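Local atomic coordinates of pinoresinol-lariciresinol reductase (Thuja plicata, PDB entry 1QYD), a protein that uses NADPH to reduce pinoresinol to lariciresinol, and (-)-lariciresinol onward to (+)-secoisolariciresinol, in lignan biosynthesis. Residues A83-V88 with L113-G118; H91-Q96 with I136-V141; M119-M124 with K140-I145; L128-I133 with V268-Y273; T153-N158 with K216-R221. One frame throughout, in Å; residues are numbered along the deposited sequence.

In the fold
Contacts 1, 2 and 3 lie along the C-terminal edge of the five-stranded parallel Rossmann sheet, where the loops after strands 79-82 and 111-113 meet each other and helix 133-147. Contact 1 joins the two loops; contacts 2 and 3, with centres about 9 Å apart, share Lys140 and Val141 on that helix. Later in the chain, contact 5 pairs strands 154-156 and 217-219, which carry the parallel arrangement on beyond strand 111-113. Contact 4 joins the segments farthest apart in sequence, 134 residues lying between them, among them both segments of contact 5. Contact 2 holds Lys138, the inferred proton acceptor, contact 3 Arg142 and contact 4 His271, inferred to bind NADP(+) and substrate respectively.

Contact 1 of 5, residues A83-V88 with L113-G118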
# COMPACT_ATOMS: atom_id res chain seq x y z
N ALA A 83 -1.30 -12.90 -13.61
CA ALA A 83 -1.54 -11.59 -14.24
C ALA A 83 -2.35 -10.72 -13.30
O ALA A 83 -3.19 -9.90 -13.69
CB ALA A 83 -2.32 -11.76 -15.54
N LEU A 84 -2.08 -10.93 -12.01
CA LEU A 84 -2.73 -10.26 -10.88
C LEU A 84 -2.40 -8.79 -10.75
O LEU A 84 -1.30 -8.47 -10.28
CB LEU A 84 -2.36 -10.99 -9.56
CG LEU A 84 -3.30 -12.15 -9.15
CD1 LEU A 84 -2.80 -13.00 -7.98
CD2 LEU A 84 -4.62 -11.49 -8.81
N ALA A 85 -3.31 -7.89 -11.14
CA ALA A 85 -3.10 -6.43 -11.02
C ALA A 85 -4.34 -5.54 -11.11
O ALA A 85 -5.34 -5.86 -11.79
CB ALA A 85 -2.15 -5.92 -12.10
N GLY A 86 -4.28 -4.36 -10.48
CA GLY A 86 -5.43 -3.47 -10.46
C GLY A 86 -5.07 -2.02 -10.19
O GLY A 86 -4.28 -1.45 -10.95
N GLY A 87 -5.60 -1.45 -9.09
CA GLY A 87 -5.44 -0.05 -8.73
C GLY A 87 -4.01 0.43 -8.54
O GLY A 87 -3.16 0.41 -9.44
N VAL A 88 -3.76 0.85 -7.30
CA VAL A 88 -2.48 1.36 -6.82
C VAL A 88 -1.26 0.48 -7.18
O VAL A 88 -0.11 0.92 -7.08
CB VAL A 88 -2.63 1.53 -5.27
CG1 VAL A 88 -1.41 2.24 -4.72
CG2 VAL A 88 -3.91 2.31 -4.91
N LEU A 113 5.69 -17.45 -14.00
CA LEU A 113 5.75 -16.13 -14.63
C LEU A 113 4.89 -15.16 -13.81
O LEU A 113 3.66 -15.28 -13.83
CB LEU A 113 5.23 -16.19 -16.08
CG LEU A 113 6.14 -16.74 -17.18
CD1 LEU A 113 6.03 -18.21 -17.22
CD2 LEU A 113 5.72 -16.25 -18.58
N PRO A 114 5.49 -14.25 -13.00
CA PRO A 114 4.82 -13.25 -12.13
C PRO A 114 4.01 -12.18 -12.84
O PRO A 114 3.93 -12.17 -14.07
CB PRO A 114 5.88 -12.58 -11.29
CG PRO A 114 7.02 -13.51 -11.37
CD PRO A 114 6.91 -14.16 -12.75
N SER A 115 3.42 -11.28 -12.05
CA SER A 115 2.67 -10.16 -12.57
C SER A 115 3.65 -9.01 -12.77
O SER A 115 3.88 -8.18 -11.88
CB SER A 115 1.61 -9.71 -11.61
OG SER A 115 0.95 -8.66 -12.28
N GLU A 116 4.23 -9.10 -13.98
CA GLU A 116 5.21 -8.21 -14.57
C GLU A 116 4.45 -7.42 -15.64
O GLU A 116 3.51 -6.67 -15.35
CB GLU A 116 6.32 -9.09 -15.17
CG GLU A 116 7.26 -9.76 -14.19
CD GLU A 116 8.15 -8.80 -13.42
OE1 GLU A 116 8.96 -8.12 -14.05
OE2 GLU A 116 8.04 -8.73 -12.20
N PHE A 117 4.79 -7.70 -16.91
CA PHE A 117 4.21 -7.15 -18.14
C PHE A 117 4.34 -5.62 -18.35
O PHE A 117 3.46 -4.98 -18.95
CB PHE A 117 2.72 -7.62 -18.22
CG PHE A 117 2.50 -9.12 -18.09
CD1 PHE A 117 2.10 -9.65 -16.85
CD2 PHE A 117 2.74 -9.97 -19.18
CE1 PHE A 117 1.95 -11.03 -16.71
CE2 PHE A 117 2.59 -11.35 -19.03
CZ PHE A 117 2.21 -11.88 -17.80
N GLY A 118 5.49 -5.07 -17.93
CA GLY A 118 5.81 -3.65 -17.97
C GLY A 118 7.31 -3.34 -17.98
O GLY A 118 8.12 -4.06 -18.56
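This is a small, buried loop-to-loop contact at the C-terminal ends of two neighbouring strands of the Rossmann sheet, 79-82 and 111-113, where Ser115 reaches over to the backbone of Leu84. The chains come nearest at Ala83 and Ser115, whose CA atoms are 4.7 Å apart. With OG of Ser115 trans to its own backbone N (chi1 -178°), the hydroxyl extends to the other loop and donates a hydrogen bond of 3.0 Å from Ser115 OG to Leu84 O. It does not come in along a lone pair: OG stands above the carbonyl plane, 65° out of it, and the C=O...OG angle is 113°. The methyl of Ala85 lies beside the same hydroxyl, with CB 4.1 Å from Ser115 OG. Two residues on from the serine, the Phe117 ring brings CE1 to 4.3 Å from Ala83 CA, a loose apolar touch. That ring also packs on Val200 and Thr204 of helix 197-207, while Ala83 lies close to Gly17, an inferred NADP(+)-binding residue of the glycine-rich turn. A single side-chain hydroxyl thus supplies the polar link between two irregular loops, giving the buried carbonyl of Leu84 a donor beside the probable cofactor site.

Contact 2 of 5, residues H91-Q96 with I136-V141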
# COMPACT_ATOMS: atom_id res chain seq x y z
N HIS A 91 -2.01 -3.54 -3.45
CA HIS A 91 -2.96 -4.40 -2.74
C HIS A 91 -3.14 -5.81 -3.31
O HIS A 91 -3.49 -6.76 -2.61
CB HIS A 91 -4.24 -3.55 -2.73
CG HIS A 91 -5.63 -4.04 -2.33
ND1 HIS A 91 -6.41 -4.98 -2.86
CD2 HIS A 91 -6.35 -3.44 -1.32
CE1 HIS A 91 -7.55 -4.95 -2.21
NE2 HIS A 91 -7.51 -4.03 -1.28
N HIS A 92 -2.75 -5.98 -4.57
CA HIS A 92 -3.00 -7.18 -5.35
C HIS A 92 -1.76 -7.77 -5.99
O HIS A 92 -1.79 -8.91 -6.46
CB HIS A 92 -4.06 -6.84 -6.42
CG HIS A 92 -4.21 -5.33 -6.59
ND1 HIS A 92 -3.24 -4.49 -6.93
CD2 HIS A 92 -5.33 -4.62 -6.28
CE1 HIS A 92 -3.75 -3.30 -6.81
NE2 HIS A 92 -5.00 -3.37 -6.43
N ILE A 93 -0.68 -7.00 -6.04
CA ILE A 93 0.60 -7.49 -6.54
C ILE A 93 1.30 -8.32 -5.47
O ILE A 93 1.88 -9.36 -5.79
CB ILE A 93 1.48 -6.28 -6.99
CG1 ILE A 93 1.05 -6.00 -8.43
CG2 ILE A 93 3.00 -6.50 -6.91
CD1 ILE A 93 1.81 -4.86 -9.14
N LEU A 94 1.24 -7.87 -4.20
CA LEU A 94 1.76 -8.56 -3.02
C LEU A 94 0.98 -9.76 -2.47
O LEU A 94 1.32 -10.33 -1.44
CB LEU A 94 1.90 -7.50 -1.93
CG LEU A 94 3.23 -6.80 -1.65
CD1 LEU A 94 4.15 -6.70 -2.85
CD2 LEU A 94 2.86 -5.45 -1.15
N GLU A 95 -0.12 -10.14 -3.14
CA GLU A 95 -0.95 -11.32 -2.88
C GLU A 95 -0.26 -12.53 -3.44
O GLU A 95 -0.43 -13.65 -2.98
CB GLU A 95 -2.30 -11.21 -3.56
CG GLU A 95 -3.29 -10.29 -2.85
CD GLU A 95 -4.11 -10.91 -1.71
OE1 GLU A 95 -4.72 -11.97 -1.91
OE2 GLU A 95 -4.16 -10.31 -0.63
N GLN A 96 0.50 -12.29 -4.50
CA GLN A 96 1.35 -13.25 -5.17
C GLN A 96 2.38 -13.89 -4.26
O GLN A 96 2.98 -14.87 -4.68
CB GLN A 96 2.08 -12.58 -6.27
CG GLN A 96 1.18 -11.95 -7.27
CD GLN A 96 2.01 -11.37 -8.37
OE1 GLN A 96 2.45 -10.23 -8.30
NE2 GLN A 96 2.28 -12.13 -9.41
N ILE A 136 8.77 -1.36 -6.50
CA ILE A 136 9.15 -1.87 -5.19
C ILE A 136 8.44 -3.21 -4.93
O ILE A 136 9.07 -4.22 -4.57
CB ILE A 136 8.73 -0.88 -4.10
CG1 ILE A 136 9.51 0.40 -4.20
CG2 ILE A 136 8.94 -1.54 -2.75
CD1 ILE A 136 11.01 0.24 -3.92
N ASP A 137 7.10 -3.21 -5.11
CA ASP A 137 6.24 -4.35 -4.86
C ASP A 137 6.64 -5.58 -5.62
O ASP A 137 6.95 -6.59 -5.01
CB ASP A 137 4.83 -4.01 -5.23
CG ASP A 137 4.04 -3.10 -4.28
OD1 ASP A 137 4.47 -2.64 -3.21
OD2 ASP A 137 2.92 -2.86 -4.68
N LYS A 138 6.66 -5.47 -6.94
CA LYS A 138 7.10 -6.51 -7.86
C LYS A 138 8.51 -7.05 -7.61
O LYS A 138 8.88 -8.08 -8.16
CB LYS A 138 7.07 -6.00 -9.30
CG LYS A 138 5.72 -5.56 -9.84
CD LYS A 138 5.80 -4.97 -11.24
CE LYS A 138 4.40 -4.69 -11.77
NZ LYS A 138 4.44 -3.96 -13.02
N ARG A 139 9.34 -6.35 -6.85
CA ARG A 139 10.67 -6.83 -6.57
C ARG A 139 10.61 -7.80 -5.39
O ARG A 139 11.25 -8.85 -5.42
CB ARG A 139 11.63 -5.66 -6.26
CG ARG A 139 12.39 -5.14 -7.48
CD ARG A 139 13.55 -4.24 -7.07
NE ARG A 139 13.56 -2.99 -7.80
CZ ARG A 139 13.13 -1.83 -7.26
NH1 ARG A 139 12.66 -1.74 -6.02
NH2 ARG A 139 13.21 -0.71 -7.96
N LYS A 140 9.83 -7.44 -4.37
CA LYS A 140 9.60 -8.28 -3.20
C LYS A 140 9.16 -9.69 -3.58
O LYS A 140 9.63 -10.70 -3.05
CB LYS A 140 8.53 -7.69 -2.32
CG LYS A 140 9.11 -6.60 -1.50
CD LYS A 140 8.13 -6.47 -0.35
CE LYS A 140 8.90 -6.34 0.96
NZ LYS A 140 9.65 -5.10 1.07
N VAL A 141 8.28 -9.67 -4.57
CA VAL A 141 7.73 -10.83 -5.23
C VAL A 141 8.83 -11.54 -6.02
O VAL A 141 8.88 -12.77 -5.95
CB VAL A 141 6.58 -10.29 -6.09
CG1 VAL A 141 6.08 -11.29 -7.14
CG2 VAL A 141 5.46 -9.91 -5.10
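Ile93 directs CG2 at the helix because that methyl stands trans to the backbone N, while chi1 of -86° leaves CG1 beside the N, and an extended chi2 carries CD1 across to Lys138. CG2 then meets Asp137 CB at 3.5 Å, the two side chains crossing at about a right angle, and CD1 rests against the aliphatic part of the lysine, 3.7 Å from Lys138 CE. The lysine chain is extended beyond CG, and Ile93 CD1 meets it at CG as well as CE. Leu94 closes over Asp137 from the next position: its CD1 is 3.5 Å from Asp137 O and its CD2 is 3.8 Å from Asp137 OD1. The other carboxylate oxygen, OD2, is hydrogen-bonded to the hydroxyl of Ser90.

The setting is the Rossmann-like NADP-binding domain: a type I turn, Ile93 to Gln96, leads from the loop after strand 79-82 into helix 96-105 and packs on helix 133-147. Lys138 is the inferred proton acceptor, and here one side of its hydrocarbon chain is lined by Ile93. One turn further along the helix, Val141 sets CG2 3.7 Å from Ile93 O and 4.1 Å from Leu94 CD1. Leu94 also packs on Tyr263 of the second subunit, which places this corner of the contact at the dimer interface.

Contact 3 of 5, residues M119-M124 with K140-I145; sequences MDPDIM and KVRRAI
A type I turn, Asp120 to Ile123, stands well off helix 133-147, the nearest CA atoms, those of Pro121 and Arg142, being 8.9 Å apart, and long side chains bridge the distance. Arg142 does most of this, its chain extended from CG to NE. Its guanidinium makes two salt bridges to the turn: Arg142 NH2 to Asp120 OD2 at 3.0 Å, with carboxylate and guanidinium planes 38° apart, and Arg142 NH1 to Asp122 OD2 at 3.0 Å, where they are nearly perpendicular at 87°. Between the two aspartates the ring of Pro121 covers one face of the guanidinium, its CG 3.3 Å from Arg142 NE. Asp122 has a second partner in Arg143, whose chain folds back at chi2 and chi3 to bring NH2 to 2.8 Å from Asp122 OD1. Beyond the turn, Arg142 NH2 is also bound by Glu116, and the group lies against Tyr154 in a cation-pi contact. Arg143 in turn pairs with Glu146. Arg142 is an inferred NADP(+)-binding residue; three carboxylates about its guanidinium offset its charge and, with the proline on one face, probably limit its movement, while Asp122 couples it to the more exposed Arg143.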
# COMPACT_ATOMS: atom_id res chain seq x y z
N MET A 119 7.65 -2.25 -17.29
CA MET A 119 8.97 -1.65 -17.22
C MET A 119 10.25 -2.36 -16.77
O MET A 119 11.35 -1.92 -17.14
CB MET A 119 8.91 -0.40 -16.36
CG MET A 119 8.08 0.72 -16.91
SD MET A 119 8.49 2.28 -16.08
CE MET A 119 9.27 3.05 -17.47
N ASP A 120 10.12 -3.40 -15.94
CA ASP A 120 11.18 -4.21 -15.31
C ASP A 120 11.76 -3.58 -14.04
O ASP A 120 12.73 -2.82 -14.06
CB ASP A 120 12.35 -4.50 -16.28
CG ASP A 120 13.40 -5.51 -15.78
OD1 ASP A 120 14.12 -6.07 -16.59
OD2 ASP A 120 13.52 -5.75 -14.59
N PRO A 121 11.24 -4.03 -12.87
CA PRO A 121 11.53 -3.49 -11.56
C PRO A 121 12.96 -3.39 -11.09
O PRO A 121 13.33 -2.38 -10.49
CB PRO A 121 10.69 -4.33 -10.65
CG PRO A 121 10.52 -5.61 -11.39
CD PRO A 121 10.21 -5.06 -12.75
N ASP A 122 13.81 -4.39 -11.32
CA ASP A 122 15.15 -4.21 -10.82
C ASP A 122 16.14 -3.71 -11.86
O ASP A 122 17.35 -3.89 -11.73
CB ASP A 122 15.61 -5.52 -10.19
CG ASP A 122 15.58 -6.76 -11.04
OD1 ASP A 122 15.37 -7.81 -10.47
OD2 ASP A 122 15.78 -6.68 -12.25
N ILE A 123 15.56 -3.09 -12.92
CA ILE A 123 16.35 -2.33 -13.89
C ILE A 123 16.14 -0.94 -13.33
O ILE A 123 15.18 -0.18 -13.55
CB ILE A 123 15.81 -2.46 -15.35
CG1 ILE A 123 16.57 -3.62 -16.02
CG2 ILE A 123 16.00 -1.19 -16.18
CD1 ILE A 123 18.09 -3.43 -16.29
N MET A 124 17.13 -0.81 -12.43
CA MET A 124 17.40 0.29 -11.54
C MET A 124 16.22 0.75 -10.69
O MET A 124 16.23 0.67 -9.46
CB MET A 124 17.94 1.50 -12.33
CG MET A 124 19.28 1.45 -13.04
SD MET A 124 20.58 0.91 -11.90
CE MET A 124 20.98 -0.68 -12.58
N LYS A 140 9.83 -7.44 -4.37
CA LYS A 140 9.60 -8.28 -3.20
C LYS A 140 9.16 -9.69 -3.58
O LYS A 140 9.63 -10.70 -3.05
CB LYS A 140 8.53 -7.69 -2.32
CG LYS A 140 9.11 -6.60 -1.50
CD LYS A 140 8.13 -6.47 -0.35
CE LYS A 140 8.90 -6.34 0.96
NZ LYS A 140 9.65 -5.10 1.07
N VAL A 141 8.28 -9.67 -4.57
CA VAL A 141 7.73 -10.83 -5.23
C VAL A 141 8.83 -11.54 -6.02
O VAL A 141 8.88 -12.77 -5.95
CB VAL A 141 6.58 -10.29 -6.09
CG1 VAL A 141 6.08 -11.29 -7.14
CG2 VAL A 141 5.46 -9.91 -5.10
N ARG A 142 9.71 -10.80 -6.75
CA ARG A 142 10.81 -11.37 -7.53
C ARG A 142 11.88 -11.92 -6.65
O ARG A 142 12.35 -13.02 -6.92
CB ARG A 142 11.55 -10.38 -8.42
CG ARG A 142 10.93 -9.88 -9.71
CD ARG A 142 12.05 -9.32 -10.54
NE ARG A 142 11.49 -8.78 -11.77
CZ ARG A 142 12.23 -8.45 -12.85
NH1 ARG A 142 13.55 -8.61 -12.88
NH2 ARG A 142 11.63 -7.95 -13.93
N ARG A 143 12.32 -11.19 -5.64
CA ARG A 143 13.37 -11.65 -4.74
C ARG A 143 13.00 -12.84 -3.86
O ARG A 143 13.90 -13.51 -3.37
CB ARG A 143 13.79 -10.50 -3.85
CG ARG A 143 15.22 -10.12 -4.11
CD ARG A 143 15.37 -8.81 -4.87
NE ARG A 143 14.73 -8.84 -6.18
CZ ARG A 143 15.27 -9.44 -7.25
NH1 ARG A 143 16.47 -10.05 -7.18
NH2 ARG A 143 14.58 -9.53 -8.39
N ALA A 144 11.68 -13.07 -3.61
CA ALA A 144 11.10 -14.19 -2.87
C ALA A 144 10.93 -15.43 -3.74
O ALA A 144 10.98 -16.54 -3.25
CB ALA A 144 9.72 -13.86 -2.36
N ILE A 145 10.70 -15.27 -5.04
CA ILE A 145 10.65 -16.35 -6.00
C ILE A 145 12.03 -16.96 -6.01
O ILE A 145 12.13 -18.10 -5.60
CB ILE A 145 10.28 -15.77 -7.39
CG1 ILE A 145 8.79 -15.71 -7.45
CG2 ILE A 145 10.79 -16.60 -8.57
CD1 ILE A 145 8.39 -15.12 -8.80

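Contact 4 of 5, residues L128-I133 with V268-Y273; sequences LQPGSI and VRCHLY
Leu128 packs on Cys270 and Tyr273 through one methyl: CD1 is 3.6 Å from Cys270 CB and 4.1 Å from Tyr273 CB. Two residues on, the ring of Pro130, which follows a cis peptide bond, sets CD 3.9 Å from Cys270 SG. Leu128 and Tyr273 both also pack on Leu255 of helix 252-258.

Among polar approaches across the contact, Cys270 SG lies 3.2 Å from Gln129 O, though the exact position of the sulfur is doubtful.

The contact joins the loop leading into helix 133-147 of the Rossmann-like domain to a turn from the C-terminal part of the chain. In that turn His271, inferred to bind substrate, occupies the N-cap position of helix 272-275. Its ND1 makes a weak hydrogen bond to Val268 O, at 3.3 Å. On the loop side, Gln129 packs on Lys98 of the second subunit.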
# COMPACT_ATOMS: atom_id res chain seq x y z
N LEU A 128 11.13 8.34 -9.82
CA LEU A 128 10.47 9.40 -9.09
C LEU A 128 9.31 8.73 -8.37
O LEU A 128 8.68 7.80 -8.89
CB LEU A 128 9.89 10.47 -10.05
CG LEU A 128 10.71 11.19 -11.13
CD1 LEU A 128 9.78 11.58 -12.28
CD2 LEU A 128 11.45 12.38 -10.54
N GLN A 129 9.01 9.16 -7.14
CA GLN A 129 7.93 8.63 -6.32
C GLN A 129 6.60 9.28 -6.79
O GLN A 129 6.70 10.26 -7.54
CB GLN A 129 8.24 8.96 -4.84
CG GLN A 129 9.69 8.75 -4.30
CD GLN A 129 10.79 9.65 -4.90
OE1 GLN A 129 10.70 10.89 -4.92
NE2 GLN A 129 11.85 9.04 -5.45
N PRO A 130 5.33 8.84 -6.46
CA PRO A 130 4.91 7.69 -5.65
C PRO A 130 5.00 6.35 -6.33
O PRO A 130 5.36 5.38 -5.67
CB PRO A 130 3.48 7.96 -5.26
CG PRO A 130 3.24 9.40 -5.58
CD PRO A 130 4.11 9.57 -6.81
N GLY A 131 4.65 6.36 -7.64
CA GLY A 131 4.64 5.24 -8.59
C GLY A 131 5.93 4.43 -8.73
O GLY A 131 6.10 3.62 -9.64
N SER A 132 6.85 4.69 -7.81
CA SER A 132 8.06 3.93 -7.54
C SER A 132 7.68 2.64 -6.76
O SER A 132 8.43 1.67 -6.79
CB SER A 132 8.94 4.88 -6.76
OG SER A 132 10.18 4.28 -6.43
N ILE A 133 6.50 2.62 -6.08
CA ILE A 133 5.87 1.52 -5.34
C ILE A 133 5.62 0.26 -6.16
O ILE A 133 5.83 -0.86 -5.71
CB ILE A 133 4.55 2.11 -4.76
CG1 ILE A 133 4.75 2.15 -3.25
CG2 ILE A 133 3.28 1.36 -5.14
CD1 ILE A 133 4.60 0.81 -2.47
N VAL A 268 0.73 7.58 -12.40
CA VAL A 268 0.72 7.46 -13.85
C VAL A 268 1.66 8.46 -14.49
O VAL A 268 2.30 8.16 -15.49
CB VAL A 268 -0.73 7.66 -14.45
CG1 VAL A 268 -1.60 6.58 -13.80
CG2 VAL A 268 -1.31 9.06 -14.24
N ARG A 269 1.73 9.66 -13.90
CA ARG A 269 2.76 10.64 -14.23
C ARG A 269 3.95 10.14 -13.41
O ARG A 269 3.73 9.74 -12.27
CB ARG A 269 2.32 12.06 -13.80
CG ARG A 269 1.19 12.63 -14.69
CD ARG A 269 0.76 14.07 -14.43
NE ARG A 269 -0.45 14.39 -15.19
CZ ARG A 269 -1.56 14.92 -14.63
NH1 ARG A 269 -1.64 15.22 -13.33
NH2 ARG A 269 -2.67 15.07 -15.35
N CYS A 270 5.19 10.09 -13.90
CA CYS A 270 6.38 9.53 -13.25
C CYS A 270 6.31 8.03 -13.24
O CYS A 270 6.31 7.30 -12.25
CB CYS A 270 6.62 9.98 -11.77
SG CYS A 270 5.57 9.40 -10.42
N HIS A 271 6.29 7.66 -14.51
CA HIS A 271 6.14 6.32 -15.04
C HIS A 271 6.08 6.76 -16.47
O HIS A 271 6.98 6.50 -17.26
CB HIS A 271 4.84 5.74 -14.48
CG HIS A 271 4.00 4.80 -15.32
ND1 HIS A 271 2.69 4.92 -15.48
CD2 HIS A 271 4.44 3.69 -16.00
CE1 HIS A 271 2.33 3.91 -16.23
NE2 HIS A 271 3.37 3.18 -16.55
N LEU A 272 5.08 7.56 -16.80
CA LEU A 272 4.99 8.22 -18.09
C LEU A 272 6.16 9.18 -18.23
O LEU A 272 6.54 9.59 -19.33
CB LEU A 272 3.69 8.94 -18.11
CG LEU A 272 3.24 9.70 -19.30
CD1 LEU A 272 2.96 8.78 -20.46
CD2 LEU A 272 1.97 10.41 -18.91
N TYR A 273 6.71 9.55 -17.08
CA TYR A 273 7.87 10.39 -17.02
C TYR A 273 9.14 9.54 -16.96
O TYR A 273 10.22 10.04 -17.25
CB TYR A 273 7.67 11.34 -15.81
CG TYR A 273 6.64 12.47 -16.07
CD1 TYR A 273 7.04 13.81 -16.01
CD2 TYR A 273 5.31 12.20 -16.44
CE1 TYR A 273 6.15 14.86 -16.31
CE2 TYR A 273 4.41 13.24 -16.75
CZ TYR A 273 4.84 14.57 -16.68
OH TYR A 273 3.98 15.61 -17.01

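Contact 5 of 5, residues T153-N158 with K216-R221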
# COMPACT_ATOMS: atom_id res chain seq x y z
N THR A 153 10.51 -16.72 -15.35
CA THR A 153 10.71 -15.98 -16.59
C THR A 153 10.00 -14.70 -16.26
O THR A 153 8.83 -14.73 -15.88
CB THR A 153 10.01 -16.58 -17.78
OG1 THR A 153 10.43 -17.94 -17.88
CG2 THR A 153 10.36 -15.82 -19.05
N TYR A 154 10.74 -13.58 -16.30
CA TYR A 154 10.10 -12.30 -16.03
C TYR A 154 9.80 -11.65 -17.37
O TYR A 154 10.68 -11.29 -18.14
CB TYR A 154 11.02 -11.43 -15.20
CG TYR A 154 11.32 -12.04 -13.84
CD1 TYR A 154 12.63 -12.04 -13.38
CD2 TYR A 154 10.31 -12.57 -13.05
CE1 TYR A 154 12.93 -12.55 -12.12
CE2 TYR A 154 10.61 -13.10 -11.79
CZ TYR A 154 11.92 -13.08 -11.33
OH TYR A 154 12.20 -13.54 -10.06
N VAL A 155 8.51 -11.59 -17.71
CA VAL A 155 8.06 -11.07 -18.98
C VAL A 155 7.88 -9.57 -18.91
O VAL A 155 6.79 -9.10 -18.60
CB VAL A 155 6.74 -11.73 -19.41
CG1 VAL A 155 7.03 -12.89 -20.34
CG2 VAL A 155 6.00 -12.27 -18.18
N SER A 156 9.00 -8.83 -19.13
CA SER A 156 9.04 -7.37 -19.23
C SER A 156 8.70 -7.09 -20.69
O SER A 156 9.44 -7.44 -21.61
CB SER A 156 10.42 -6.89 -18.94
OG SER A 156 10.27 -5.51 -18.75
N SER A 157 7.52 -6.52 -20.89
CA SER A 157 6.91 -6.45 -22.20
C SER A 157 6.57 -5.06 -22.73
O SER A 157 6.11 -4.88 -23.84
CB SER A 157 5.69 -7.33 -22.09
OG SER A 157 4.76 -6.76 -21.17
N ASN A 158 6.79 -4.07 -21.87
CA ASN A 158 6.69 -2.63 -22.13
C ASN A 158 5.31 -1.97 -22.27
O ASN A 158 4.47 -2.15 -21.38
CB ASN A 158 7.59 -2.31 -23.36
CG ASN A 158 9.07 -2.66 -23.11
OD1 ASN A 158 9.70 -3.42 -23.87
ND2 ASN A 158 9.63 -2.12 -22.03
N LYS A 216 15.73 -16.31 -16.68
CA LYS A 216 16.00 -15.13 -17.48
C LYS A 216 14.81 -14.18 -17.59
O LYS A 216 13.63 -14.58 -17.49
CB LYS A 216 16.42 -15.58 -18.87
CG LYS A 216 17.84 -16.11 -19.04
CD LYS A 216 18.11 -16.24 -20.53
CE LYS A 216 19.57 -16.47 -20.92
NZ LYS A 216 19.76 -16.72 -22.34
N THR A 217 15.12 -12.87 -17.80
CA THR A 217 14.10 -11.84 -18.04
C THR A 217 13.82 -11.83 -19.53
O THR A 217 14.75 -11.89 -20.34
CB THR A 217 14.57 -10.42 -17.58
OG1 THR A 217 14.90 -10.51 -16.18
CG2 THR A 217 13.50 -9.36 -17.76
N MET A 218 12.54 -11.83 -19.94
CA MET A 218 12.17 -11.86 -21.34
C MET A 218 11.64 -10.51 -21.73
O MET A 218 10.54 -10.15 -21.31
CB MET A 218 11.09 -12.91 -21.62
CG MET A 218 10.88 -12.97 -23.11
SD MET A 218 9.33 -13.77 -23.55
CE MET A 218 10.10 -14.95 -24.57
N TYR A 219 12.43 -9.76 -22.49
CA TYR A 219 12.04 -8.45 -23.00
C TYR A 219 11.33 -8.61 -24.34
O TYR A 219 11.70 -9.44 -25.16
CB TYR A 219 13.27 -7.57 -23.19
CG TYR A 219 14.06 -7.21 -21.93
CD1 TYR A 219 13.51 -6.35 -20.99
CD2 TYR A 219 15.34 -7.72 -21.71
CE1 TYR A 219 14.23 -6.01 -19.84
CE2 TYR A 219 16.07 -7.39 -20.57
CZ TYR A 219 15.51 -6.53 -19.64
OH TYR A 219 16.22 -6.18 -18.51
N ILE A 220 10.23 -7.90 -24.59
CA ILE A 220 9.65 -7.91 -25.92
C ILE A 220 10.06 -6.51 -26.37
O ILE A 220 9.77 -5.49 -25.72
CB ILE A 220 8.13 -8.05 -25.88
CG1 ILE A 220 7.64 -9.18 -24.97
CG2 ILE A 220 7.71 -8.35 -27.30
CD1 ILE A 220 6.16 -9.59 -25.07
N ARG A 221 10.90 -6.53 -27.42
CA ARG A 221 11.49 -5.32 -27.99
C ARG A 221 11.33 -5.31 -29.48
O ARG A 221 12.36 -5.31 -30.16
CB ARG A 221 13.00 -5.23 -27.65
CG ARG A 221 13.28 -4.50 -26.37
CD ARG A 221 14.75 -4.33 -26.10
NE ARG A 221 14.87 -3.49 -24.91
CZ ARG A 221 16.03 -3.18 -24.32
NH1 ARG A 221 17.22 -3.62 -24.75
NH2 ARG A 221 16.00 -2.37 -23.28
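Tyr154 and Thr217 are paired neighbours, their side chains on the same face, in two parallel strands, 154-156 and 217-219, of a parallel sheet, with Val155 of the first strand bonded through its backbone to Phe117, just beyond strand 111-113; the strand axes are 4.6 Å apart and inclined at 24°. From Tyr154 outward, CB is 4.1 Å from both Thr217 OG1 and Thr217 CG2. One bond further, CG stands opposite the carbonyl carbon; this chi1 of -62° places the ring, and its edge meets the threonine: CD1 is 3.9 Å from Thr217 OG1, which lies in the ring plane. The ring itself stacks on Tyr152 and takes the guanidinium of Arg142 in a cation-pi contact, and at the tip OH is hydrogen-bonded to Glu146.

Beneath these side chains the backbones zip together in parallel fashion. Tyr154 receives from Met218 N a short bond of 2.6 Å to its O and gives its own N to Lys216 O; Ser156 O accepts from Ile220 N, and the bond from Ser156 N to Met218 O is weak, bent to 121° at the hydrogen. Ser156 shares the Tyr154 face of the sheet, its OG bound to Gly118 O and its CB 3.7 Å from Tyr219 CD1. On the reverse face Val155 CG1 touches the sulfur of Met218, 4.0 Å from SD.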